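Local coordinates for protein Non-heme chloroperoxidase CPO-A1 (PDB 1A8Q) that halogenates organic substrates without haem or metal cofactor, brominating as well as chlorinating, and may chlorinate in 7-chlorotetracycline biosynthesis, at residues N77-L80 with T81-L85; D267-E270 with F271-K274. One frame throughout, in Å; residues are numbered along the deposited sequence.

How the contacts relate
Both contacts show how an alpha-helix comes to an end in an alpha/beta hydrolase fold, and each is local, between residues three to five apart. Contact 1 closes helix 69-82, whose leucines meet strands 21-25 and 48-52; contact 2 closes the last helix, 260-272, which packs on strands 88-93 and 112-118 and stops two residues short of the chain end. The centres lie 23 Å apart, the nearest atoms about 13 Å. Each has a largely buried apolar side and an exposed polar side. The ends differ: a Schellman motif turns 81-85 back towards the sheet, whereas 271-274 finishes in i to i+3 bonds, a weak asparagine amide bond and a carboxylate paired with arginine.

Contact 1 (N77-L80 with T81-L85); sequences NDLL and TDLDL
The last turn of helix 69-82 is held by successive i to i+4 bonds, Thr81 N to Asn77 O, Asp82 N to Asp78 O at 2.9 Å and Leu83 N to Leu79 O at 3.2 Å. The pattern then shifts by one residue: Leu85 N reaches Leu80 O at 3.0 Å, lying in the carbonyl plane with an N-H...O angle of 165°. The backbone N of Asp84, a residue of positive phi (47°), makes the weak companion bond to Thr81 O. Together these two bonds define a Schellman motif, which ends the helix and sends the chain on towards strand 88-93 of the alpha/beta hydrolase sheet. At the start of this turn, Asn77 O is gripped twice by Thr81, for OG1 adds a bond of 2.8 Å to that from the amide. The hydroxyl stands above the carbonyl plane and the N-H approaches from the opposite face. Thr81 reaches it because OG1 is folded beside its own backbone N (chi1 -60°). On the apolar side, Leu79 and Leu83 run side by side, their CD1 methyls 4.1 Å apart. Leu80 and Leu85 instead cross at about a right angle, Leu80 CD2 meeting Leu85 CD1 at 3.7 Å, and both rest on Val23 of strand 21-25. Asp78 forms a salt bridge to Arg6, and Asp84 one to Arg111, which also bonds Leu85 O.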
loop_
_atom_site.group_PDB
_atom_site.type_symbol
_atom_site.label_atom_id
_atom_site.label_comp_id
_atom_site.label_asym_id
_atom_site.label_seq_id
_atom_site.Cartn_x
_atom_site.Cartn_y
_atom_site.Cartn_z
ATOM N N ASN A 77 -5.285 -13.446 -3.374
ATOM C CA ASN A 77 -5.238 -14.907 -3.235
ATOM C C ASN A 77 -5.195 -15.611 -4.577
ATOM O O ASN A 77 -4.473 -16.600 -4.771
ATOM C CB ASN A 77 -6.420 -15.415 -2.394
ATOM C CG ASN A 77 -6.420 -16.934 -2.281
ATOM O OD1 ASN A 77 -7.316 -17.640 -2.748
ATOM N ND2 ASN A 77 -5.380 -17.449 -1.681
ATOM N N ASP A 78 -5.972 -15.119 -5.553
ATOM C CA ASP A 78 -5.979 -15.747 -6.881
ATOM C C ASP A 78 -4.605 -15.627 -7.541
ATOM O O ASP A 78 -4.183 -16.591 -8.176
ATOM C CB ASP A 78 -7.047 -15.144 -7.808
ATOM C CG ASP A 78 -8.464 -15.577 -7.461
ATOM O OD1 ASP A 78 -8.644 -16.588 -6.734
ATOM O OD2 ASP A 78 -9.396 -14.891 -7.904
ATOM N N LEU A 79 -3.917 -14.508 -7.368
ATOM C CA LEU A 79 -2.601 -14.311 -7.980
ATOM C C LEU A 79 -1.574 -15.235 -7.329
ATOM O O LEU A 79 -0.811 -15.910 -8.014
ATOM C CB LEU A 79 -2.182 -12.843 -7.789
ATOM C CG LEU A 79 -0.774 -12.487 -8.291
ATOM C CD1 LEU A 79 -0.720 -12.463 -9.800
ATOM C CD2 LEU A 79 -0.368 -11.129 -7.717
ATOM N N LEU A 80 -1.599 -15.332 -6.001
ATOM C CA LEU A 80 -0.638 -16.203 -5.301
ATOM C C LEU A 80 -0.906 -17.667 -5.602
ATOM O O LEU A 80 0.030 -18.454 -5.745
ATOM C CB LEU A 80 -0.734 -15.975 -3.793
ATOM C CG LEU A 80 -0.374 -14.586 -3.258
ATOM C CD1 LEU A 80 -0.376 -14.619 -1.724
ATOM C CD2 LEU A 80 0.949 -14.038 -3.745
ATOM N N THR A 81 -2.175 -18.040 -5.753
ATOM C CA THR A 81 -2.524 -19.416 -6.074
ATOM C C THR A 81 -2.209 -19.789 -7.514
ATOM O O THR A 81 -1.673 -20.876 -7.782
ATOM C CB THR A 81 -4.041 -19.636 -5.817
ATOM O OG1 THR A 81 -4.268 -19.358 -4.419
ATOM C CG2 THR A 81 -4.418 -21.068 -6.150
ATOM N N ASP A 82 -2.513 -18.897 -8.460
ATOM C CA ASP A 82 -2.238 -19.153 -9.876
ATOM C C ASP A 82 -0.746 -19.376 -10.104
ATOM O O ASP A 82 -0.347 -20.218 -10.915
ATOM C CB ASP A 82 -2.675 -17.947 -10.717
ATOM C CG ASP A 82 -2.457 -18.054 -12.211
ATOM O OD1 ASP A 82 -2.627 -19.147 -12.796
ATOM O OD2 ASP A 82 -2.199 -17.027 -12.875
ATOM N N LEU A 83 0.102 -18.579 -9.488
ATOM C CA LEU A 83 1.554 -18.692 -9.605
ATOM C C LEU A 83 2.154 -19.705 -8.634
ATOM O O LEU A 83 3.360 -19.936 -8.664
ATOM C CB LEU A 83 2.188 -17.310 -9.366
ATOM C CG LEU A 83 1.822 -16.274 -10.451
ATOM C CD1 LEU A 83 2.510 -14.948 -10.156
ATOM C CD2 LEU A 83 2.173 -16.771 -11.838
ATOM N N ASP A 84 1.320 -20.257 -7.777
ATOM C CA ASP A 84 1.645 -21.203 -6.726
ATOM C C ASP A 84 2.857 -20.738 -5.943
ATOM O O ASP A 84 3.884 -21.417 -5.809
ATOM C CB ASP A 84 1.838 -22.611 -7.303
ATOM C CG ASP A 84 1.819 -23.652 -6.186
ATOM O OD1 ASP A 84 1.439 -23.367 -5.029
ATOM O OD2 ASP A 84 2.230 -24.784 -6.519
ATOM N N LEU A 85 2.764 -19.528 -5.393
ATOM C CA LEU A 85 3.869 -18.944 -4.659
ATOM C C LEU A 85 3.873 -19.365 -3.191
ATOM O O LEU A 85 2.832 -19.436 -2.552
ATOM C CB LEU A 85 3.751 -17.418 -4.691
ATOM C CG LEU A 85 3.771 -16.855 -6.140
ATOM C CD1 LEU A 85 3.594 -15.347 -6.047
ATOM C CD2 LEU A 85 5.096 -17.191 -6.807
#

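Contact 2 (D267-E270 with F271-K274); sequences DLLE and FLNK
The C-terminal helix of the alpha/beta hydrolase fold, 260-272, finishes here, where Leu268 and Leu272 meet one turn apart on the side packed against the central sheet. Leu272 CD1 touches two leucines of the preceding turn, 4.0 Å from Leu268 CG and 4.1 Å from Leu269 CD2. Its chi1 of -69° swings CG back beside the backbone N, bringing Leu272 CG to 3.2 Å from Leu268 O. Val42 of helix 36-44 touches both Leu268 and Leu272, while the ring of Phe271 leads away from the turn to Ser114 and Val116 of strand 112-118. Beneath these side chains the helical bonding is regular at first, Phe271 N to Asp267 O at 3.0 Å and Leu272 N to Leu268 O at 2.9 Å. It then tightens to i to i+3: Asn273 N bonds Glu270 O at 3.3 Å, the donor 57° out of the carbonyl plane, and Lys274 N bonds Phe271 O at 3.0 Å. The amide of Asn273 folds back as well, ND2 giving Leu269 O a weak bond of 3.0 Å bent to 122°; Leu272 N offers this oxygen a second weak one. Leu269 O thus meets two poorly aligned donors, not a straight helical N-H. At the very end Lys274 OXT pairs with Arg113 and NZ with Glu243, so the two charges of this residue tie the chain end to strands 112-118 and 243-247.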
loop_
_atom_site.group_PDB
_atom_site.type_symbol
_atom_site.label_atom_id
_atom_site.label_comp_id
_atom_site.label_asym_id
_atom_site.label_seq_id
_atom_site.Cartn_x
_atom_site.Cartn_y
_atom_site.Cartn_z
ATOM N N ASP A 267 16.543 -1.113 4.428
ATOM C CA ASP A 267 15.804 -1.778 5.507
ATOM C C ASP A 267 15.072 -3.019 5.044
ATOM O O ASP A 267 14.925 -4.012 5.752
ATOM C CB ASP A 267 14.823 -0.839 6.227
ATOM C CG ASP A 267 15.539 0.122 7.140
ATOM O OD1 ASP A 267 16.682 -0.212 7.596
ATOM O OD2 ASP A 267 15.058 1.228 7.440
ATOM N N LEU A 268 14.445 -2.939 3.862
ATOM C CA LEU A 268 13.714 -4.045 3.270
ATOM C C LEU A 268 14.628 -5.221 2.996
ATOM O O LEU A 268 14.297 -6.358 3.342
ATOM C CB LEU A 268 13.037 -3.594 1.948
ATOM C CG LEU A 268 12.257 -4.684 1.226
ATOM C CD1 LEU A 268 11.102 -5.221 2.054
ATOM C CD2 LEU A 268 11.749 -4.068 -0.109
ATOM N N LEU A 269 15.818 -4.953 2.432
ATOM C CA LEU A 269 16.727 -6.033 2.116
ATOM C C LEU A 269 17.258 -6.697 3.409
ATOM O O LEU A 269 17.338 -7.933 3.390
ATOM C CB LEU A 269 17.854 -5.523 1.240
ATOM C CG LEU A 269 17.536 -5.327 -0.260
ATOM C CD1 LEU A 269 18.786 -4.830 -0.957
ATOM C CD2 LEU A 269 17.049 -6.628 -0.876
ATOM N N GLU A 270 17.447 -5.908 4.439
ATOM C CA GLU A 270 17.889 -6.501 5.723
ATOM C C GLU A 270 16.803 -7.402 6.278
ATOM O O GLU A 270 17.016 -8.565 6.649
ATOM C CB GLU A 270 18.234 -5.386 6.697
ATOM C CG GLU A 270 18.624 -5.933 8.080
ATOM C CD GLU A 270 18.917 -4.751 8.994
ATOM O OE1 GLU A 270 20.059 -4.261 8.947
ATOM O OE2 GLU A 270 17.989 -4.311 9.694
ATOM N N PHE A 271 15.534 -6.932 6.250
ATOM C CA PHE A 271 14.408 -7.699 6.716
ATOM C C PHE A 271 14.163 -8.951 5.916
ATOM O O PHE A 271 13.716 -9.961 6.451
ATOM C CB PHE A 271 13.129 -6.809 6.681
ATOM C CG PHE A 271 11.930 -7.474 7.299
ATOM C CD1 PHE A 271 11.853 -7.618 8.682
ATOM C CD2 PHE A 271 10.957 -8.058 6.496
ATOM C CE1 PHE A 271 10.754 -8.289 9.212
ATOM C CE2 PHE A 271 9.838 -8.665 7.031
ATOM C CZ PHE A 271 9.764 -8.798 8.413
ATOM N N LEU A 272 14.394 -8.942 4.581
ATOM C CA LEU A 272 14.117 -10.100 3.758
ATOM C C LEU A 272 14.998 -11.304 4.106
ATOM O O LEU A 272 14.625 -12.424 3.789
ATOM C CB LEU A 272 14.248 -9.807 2.263
ATOM C CG LEU A 272 13.142 -8.869 1.736
ATOM C CD1 LEU A 272 13.512 -8.358 0.340
ATOM C CD2 LEU A 272 11.810 -9.583 1.738
ATOM N N ASN A 273 16.115 -11.076 4.773
ATOM C CA ASN A 273 16.958 -12.183 5.218
ATOM C C ASN A 273 16.432 -12.781 6.516
ATOM O O ASN A 273 17.205 -13.457 7.222
ATOM C CB ASN A 273 18.368 -11.652 5.522
ATOM C CG ASN A 273 19.125 -11.415 4.244
ATOM O OD1 ASN A 273 20.218 -11.946 4.087
ATOM N ND2 ASN A 273 18.557 -10.659 3.317
ATOM N N LYS A 274 15.216 -12.537 6.949
ATOM C CA LYS A 274 14.599 -13.069 8.149
ATOM C C LYS A 274 13.537 -14.110 7.780
ATOM O O LYS A 274 13.405 -15.120 8.510
ATOM C CB LYS A 274 13.953 -11.923 8.921
ATOM C CG LYS A 274 13.977 -11.952 10.431
ATOM C CD LYS A 274 13.730 -10.556 11.004
ATOM C CE LYS A 274 14.987 -9.701 10.862
ATOM N NZ LYS A 274 15.185 -8.812 12.040
ATOM O OXT LYS A 274 13.067 -14.101 6.607
#